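Local atomic coordinates of BB0689 (Borrelia burgdorferi, PDB entry 4D53), a protein that is a surface lipoprotein of the bacterial CAP superfamily, adopting the CAP domain fold, with a precise biochemical role that remains uncertain. Residues L77-L82 against K102-N107; L82-E87 against I124-V129. All blocks are in the same frame, centred on the assembly; numbering follows the deposited sequence.

Both contacts are built on strand 75-84, an outermost strand of the sheet, and share L82. Contact 1 sets its middle (77-82) against the end of helix 99-105; contact 2 pairs its last residues and the following turn (82-87) with the start of strand 125-134. Their centres lie 15 Å apart. Along the chain the segments come in the order 77-82, 82-87, 102-107, 124-129, so the two connections cross. A probable hydrogen bond from V129 N to I81 O joins them directly. Contact 1 brings the helix back onto strand 75-84, while contact 2 fixes that strand to strand 125-134, within the alpha-beta-alpha sandwich characteristic of the CAP domain.

Contact 1: L77-L82 against K102-N107; sequences LTREIL and KEALIN
R79 NH2 lies between two carboxylates: it forms a salt bridge with D109 OD2, just beyond the helix, and stands 3.1 Å from E103 OE2 across the contact. A salt bridge between R79 and E103 is plausible but doubtful in detail, because R79 NH1 and E103 OE1 are modelled too close together for their separation to be trusted. As modelled, the two side chains cross nearly at right angles. E103 is bent at chi2 (-78°), a kink that folds its carboxylate back to the arginine. N107 CB lies over one face of the guanidinium, 3.6 Å from R79 NE. That NE is buried here and has no partner in the model, whereas NH2 has D109.

Further along the strand, I81 packs on A104 and L105. The CA atoms of R79 and A104 are 6.5 Å apart, a close approach consistent with the single methyl that A104 presents to the strand. I81 divides its branches between the two helix residues: with chi1 at 56°, CG2 is sent to A104 and the arm through CG1 to L105. CG2 touches A104 CB at 3.5 Å, while CD1 reaches L105 CD2 at 3.8 Å, the I81 and L105 side chains crossing at about a right angle. W95 of helix 91-96 also packs on both I81 and L105, extending this apolar layer.

Past L105 the chain leaves helical geometry at I106, and R24 binds the carbonyls of L105 and N107. The chemistry implies a two-part attachment of helix 99-105 to the sheet: buried aliphatic packing beside an arginine whose charge is probably offset by acidic neighbours, D109 clearly and E103 less surely.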
loop_
_atom_site.group_PDB
_atom_site.type_symbol
_atom_site.label_atom_id
_atom_site.label_comp_id
_atom_site.label_asym_id
_atom_site.label_seq_id
_atom_site.Cartn_x
_atom_site.Cartn_y
_atom_site.Cartn_z
ATOM N N LEU A 77 -2.706 12.891 7.883
ATOM C CA LEU A 77 -1.626 12.024 8.332
ATOM C C LEU A 77 -1.624 10.818 7.433
ATOM O O LEU A 77 -2.683 10.255 7.234
ATOM C CB LEU A 77 -1.904 11.557 9.714
ATOM C CG LEU A 77 -0.629 11.233 10.463
ATOM C CD1 LEU A 77 -0.857 11.677 11.929
ATOM C CD2 LEU A 77 -0.312 9.756 10.247
ATOM N N THR A 78 -0.441 10.411 6.936
ATOM C CA THR A 78 -0.370 9.263 6.028
ATOM C C THR A 78 0.923 8.438 6.136
ATOM O O THR A 78 1.968 8.976 6.575
ATOM C CB THR A 78 -0.530 9.743 4.607
ATOM O OG1 THR A 78 -0.756 8.592 3.776
ATOM C CG2 THR A 78 0.730 10.499 4.158
ATOM N N ARG A 79 0.853 7.137 5.780
ATOM C CA ARG A 79 2.070 6.289 5.637
ATOM C C ARG A 79 1.959 5.455 4.379
ATOM O O ARG A 79 0.828 5.115 3.973
ATOM C CB ARG A 79 2.212 5.301 6.733
ATOM C CG ARG A 79 2.386 5.999 8.070
ATOM C CD ARG A 79 1.829 5.128 9.118
ATOM N NE ARG A 79 1.874 5.778 10.431
ATOM C CZ ARG A 79 2.986 5.945 11.111
ATOM N NH1 ARG A 79 4.141 5.549 10.590
ATOM N NH2 ARG A 79 2.947 6.442 12.336
ATOM N N GLU A 80 3.119 5.041 3.868
ATOM C CA GLU A 80 3.182 4.258 2.616
ATOM C C GLU A 80 4.176 3.147 2.794
ATOM O O GLU A 80 5.317 3.404 3.281
ATOM C CB GLU A 80 3.623 5.154 1.478
ATOM C CG GLU A 80 3.856 4.370 0.177
ATOM C CD GLU A 80 4.202 5.310 -0.980
ATOM O OE1 GLU A 80 5.411 5.659 -1.141
ATOM O OE2 GLU A 80 3.253 5.671 -1.729
ATOM N N ILE A 81 3.812 1.920 2.411
ATOM C CA ILE A 81 4.750 0.830 2.318
ATOM C C ILE A 81 4.737 0.238 0.900
ATOM O O ILE A 81 3.647 0.099 0.321
ATOM C CB ILE A 81 4.515 -0.279 3.385
ATOM C CG1 ILE A 81 3.117 -0.832 3.322
ATOM C CG2 ILE A 81 4.712 0.293 4.857
ATOM C CD1 ILE A 81 2.716 -1.975 4.269
ATOM N N LEU A 82 5.921 -0.180 0.429
ATOM C CA LEU A 82 6.107 -0.781 -0.841
ATOM C C LEU A 82 6.711 -2.108 -0.731
ATOM O O LEU A 82 7.466 -2.376 0.225
ATOM C CB LEU A 82 7.012 0.153 -1.688
ATOM C CG LEU A 82 6.658 1.631 -1.694
ATOM C CD1 LEU A 82 7.720 2.458 -2.368
ATOM C CD2 LEU A 82 5.323 1.859 -2.451
ATOM N N LYS A 102 7.334 -2.334 9.600
ATOM C CA LYS A 102 6.567 -2.826 10.731
ATOM C C LYS A 102 5.804 -1.657 11.425
ATOM O O LYS A 102 4.652 -1.828 11.745
ATOM C CB LYS A 102 7.489 -3.507 11.740
ATOM C CG LYS A 102 6.762 -4.007 12.969
ATOM C CD LYS A 102 7.590 -4.943 13.814
ATOM C CE LYS A 102 6.861 -5.276 15.115
ATOM N NZ LYS A 102 7.569 -6.374 15.767
ATOM N N GLU A 103 6.457 -0.565 11.663
ATOM C CA GLU A 103 5.858 0.627 12.316
ATOM C C GLU A 103 4.571 1.016 11.605
ATOM O O GLU A 103 3.550 1.300 12.248
ATOM C CB GLU A 103 6.820 1.788 12.281
ATOM C CG GLU A 103 6.531 2.893 13.253
ATOM C CD GLU A 103 5.428 3.822 12.838
ATOM O OE1 GLU A 103 5.163 3.951 11.592
ATOM O OE2 GLU A 103 4.787 4.408 13.774
ATOM N N ALA A 104 4.595 1.016 10.267
ATOM C CA ALA A 104 3.375 1.289 9.510
ATOM C C ALA A 104 2.314 0.272 9.693
ATOM O O ALA A 104 1.115 0.629 9.909
ATOM C CB ALA A 104 3.747 1.496 8.017
ATOM N N LEU A 105 2.645 -1.021 9.604
ATOM C CA LEU A 105 1.635 -2.052 9.744
ATOM C C LEU A 105 0.925 -2.041 11.087
ATOM O O LEU A 105 -0.254 -2.381 11.167
ATOM C CB LEU A 105 2.230 -3.430 9.583
ATOM C CG LEU A 105 2.707 -3.884 8.226
ATOM C CD1 LEU A 105 3.402 -5.270 8.323
ATOM C CD2 LEU A 105 1.490 -3.997 7.301
ATOM N N ILE A 106 1.625 -1.675 12.132
ATOM C CA ILE A 106 1.010 -1.696 13.466
ATOM C C ILE A 106 0.712 -0.260 14.014
ATOM O O ILE A 106 0.586 -0.099 15.230
ATOM C CB ILE A 106 1.879 -2.535 14.481
ATOM C CG1 ILE A 106 3.212 -1.874 14.752
ATOM C CG2 ILE A 106 1.984 -3.947 13.988
ATOM C CD1 ILE A 106 3.962 -2.487 15.961
ATOM N N ASN A 107 0.647 0.735 13.142
ATOM C CA ASN A 107 0.395 2.117 13.544
ATOM C C ASN A 107 -1.017 2.303 14.177
ATOM O O ASN A 107 -1.968 1.611 13.832
ATOM C CB ASN A 107 0.680 3.087 12.445
ATOM C CG ASN A 107 -0.474 3.285 11.512
ATOM O OD1 ASN A 107 -0.691 2.576 10.492
ATOM N ND2 ASN A 107 -1.332 4.193 11.938
#

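Contact 2: L82-E87 against I124-V129; sequences LASGIE and IDIFVV
A83 and F127 form the hydrogen-bonded pair in the middle of the tightly packed antiparallel ladder, whose strand axes approach to 4.6 Å at 171°. A83 N donates to F127 O at 3.0 Å; the return bond from F127 N to A83 O is weak, bent to 135° at the hydrogen. On either side of it lie the non-hydrogen-bonded pairs L82-V128 and S84-I126. There the CA of L82, for instance, comes within 3.2 Å of F127 O in a CA-H...O contact. L82 and V128 run side by side in the same direction, and L82 CD2 rests 3.8 Å from V128 CG2. On the reverse face the CB atoms of A83 and F127 meet less closely, at 4.2 Å.

Pairing ends at G85, whose positive phi (66°) turns the chain out of the strand. Its N still reaches D125 O at 2.9 Å, lying in the carbonyl plane, and so closes the ladder. Beyond this the contact loosens and water takes over. One water links S84 OG to D125 N; another accepts from I86 N and sits within hydrogen-bonding distance of D125 O. I86 O approaches the F127 ring at its edge, in plane, 3.6 Å from CE2. The D125 carboxylate is turned to R117 in a salt bridge, which probably offsets the nearby like charge of E87, itself in a long, weak pair with the same arginine.

The ladder joins the outermost strand 75-84 to strand 125-134, which pairs on its other side with strand 112-119. Helix 36-52 packs over L82, I126 and V128 on one face, while helix 91-96 lies against A83 on the other.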
loop_
_atom_site.group_PDB
_atom_site.type_symbol
_atom_site.label_atom_id
_atom_site.label_comp_id
_atom_site.label_asym_id
_atom_site.label_seq_id
_atom_site.Cartn_x
_atom_site.Cartn_y
_atom_site.Cartn_z
ATOM N N LEU A 82 5.921 -0.180 0.429
ATOM C CA LEU A 82 6.107 -0.781 -0.841
ATOM C C LEU A 82 6.711 -2.108 -0.731
ATOM O O LEU A 82 7.466 -2.376 0.225
ATOM C CB LEU A 82 7.012 0.153 -1.688
ATOM C CG LEU A 82 6.658 1.631 -1.694
ATOM C CD1 LEU A 82 7.720 2.458 -2.368
ATOM C CD2 LEU A 82 5.323 1.859 -2.451
ATOM N N ALA A 83 6.531 -2.948 -1.737
ATOM C CA ALA A 83 7.221 -4.198 -1.905
ATOM C C ALA A 83 7.313 -4.563 -3.373
ATOM O O ALA A 83 6.435 -4.213 -4.142
ATOM C CB ALA A 83 6.594 -5.346 -1.144
ATOM N N SER A 84 8.373 -5.236 -3.735
ATOM C CA SER A 84 8.521 -5.749 -5.096
ATOM C C SER A 84 9.183 -7.086 -5.157
ATOM O O SER A 84 10.141 -7.389 -4.429
ATOM C CB SER A 84 9.367 -4.745 -5.865
ATOM O OG SER A 84 9.594 -5.116 -7.161
ATOM N N GLY A 85 8.696 -7.922 -6.072
ATOM C CA GLY A 85 9.206 -9.226 -6.252
ATOM C C GLY A 85 8.982 -10.178 -5.086
ATOM O O GLY A 85 9.764 -11.114 -4.893
ATOM N N ILE A 86 7.969 -9.933 -4.251
ATOM C CA ILE A 86 7.700 -10.779 -3.083
ATOM C C ILE A 86 6.298 -11.417 -3.232
ATOM O O ILE A 86 5.352 -10.691 -3.445
ATOM C CB ILE A 86 7.901 -9.988 -1.727
ATOM C CG1 ILE A 86 9.323 -9.410 -1.621
ATOM C CG2 ILE A 86 7.658 -10.901 -0.542
ATOM C CD1 ILE A 86 9.539 -8.441 -0.521
ATOM N N GLU A 87 6.162 -12.713 -3.009
ATOM C CA GLU A 87 4.844 -13.388 -3.108
ATOM C C GLU A 87 3.860 -12.927 -2.055
ATOM O O GLU A 87 4.175 -12.527 -0.917
ATOM C CB GLU A 87 4.962 -14.903 -3.097
ATOM C CG GLU A 87 5.747 -15.489 -4.269
ATOM C CD GLU A 87 5.154 -15.194 -5.655
ATOM O OE1 GLU A 87 3.908 -15.034 -5.792
ATOM O OE2 GLU A 87 5.965 -15.108 -6.636
ATOM N N ILE A 124 6.512 -8.017 -13.591
ATOM C CA ILE A 124 6.462 -7.005 -12.575
ATOM C C ILE A 124 5.495 -7.432 -11.485
ATOM O O ILE A 124 4.429 -8.064 -11.758
ATOM C CB ILE A 124 6.102 -5.680 -13.186
ATOM C CG1 ILE A 124 7.216 -5.278 -14.133
ATOM C CG2 ILE A 124 5.868 -4.636 -12.134
ATOM C CD1 ILE A 124 6.813 -4.143 -15.051
ATOM N N ASP A 125 5.919 -7.241 -10.220
ATOM C CA ASP A 125 5.090 -7.603 -9.048
ATOM C C ASP A 125 5.322 -6.602 -7.944
ATOM O O ASP A 125 6.342 -6.744 -7.173
ATOM C CB ASP A 125 5.440 -8.987 -8.576
ATOM C CG ASP A 125 4.532 -9.505 -7.437
ATOM O OD1 ASP A 125 3.691 -8.767 -6.827
ATOM O OD2 ASP A 125 4.644 -10.719 -7.088
ATOM N N ILE A 126 4.408 -5.649 -7.796
ATOM C CA ILE A 126 4.621 -4.519 -6.895
ATOM C C ILE A 126 3.421 -4.353 -5.993
ATOM O O ILE A 126 2.270 -4.273 -6.497
ATOM C CB ILE A 126 4.859 -3.224 -7.653
ATOM C CG1 ILE A 126 6.197 -3.318 -8.465
ATOM C CG2 ILE A 126 4.932 -2.027 -6.721
ATOM C CD1 ILE A 126 6.462 -2.112 -9.346
ATOM N N PHE A 127 3.491 -4.342 -4.729
ATOM C CA PHE A 127 2.589 -3.791 -3.687
ATOM C C PHE A 127 2.867 -2.359 -3.339
ATOM O O PHE A 127 4.050 -1.931 -3.077
ATOM C CB PHE A 127 2.678 -4.646 -2.422
ATOM C CG PHE A 127 2.195 -6.057 -2.610
ATOM C CD1 PHE A 127 0.846 -6.358 -2.535
ATOM C CD2 PHE A 127 3.091 -7.081 -2.862
ATOM C CE1 PHE A 127 0.401 -7.655 -2.710
ATOM C CE2 PHE A 127 2.651 -8.379 -3.035
ATOM C CZ PHE A 127 1.304 -8.667 -2.960
ATOM N N VAL A 128 1.718 -1.634 -3.395
ATOM C CA VAL A 128 1.681 -0.319 -2.748
ATOM C C VAL A 128 0.563 -0.303 -1.717
ATOM O O VAL A 128 -0.623 -0.485 -2.110
ATOM C CB VAL A 128 1.498 0.859 -3.740
ATOM C CG1 VAL A 128 1.372 2.218 -3.025
ATOM C CG2 VAL A 128 2.594 0.892 -4.836
ATOM N N VAL A 129 0.886 -0.016 -0.440
ATOM C CA VAL A 129 -0.164 0.034 0.618
ATOM C C VAL A 129 -0.067 1.338 1.348
ATOM O O VAL A 129 0.985 1.715 1.809
ATOM C CB VAL A 129 -0.190 -1.201 1.528
ATOM C CG1 VAL A 129 -1.297 -1.089 2.600
ATOM C CG2 VAL A 129 -0.236 -2.496 0.730
HETATM O O HOH W 1 8.526 -6.165 -9.663
HETATM O O HOH W 2 5.776 -8.001 -4.462
#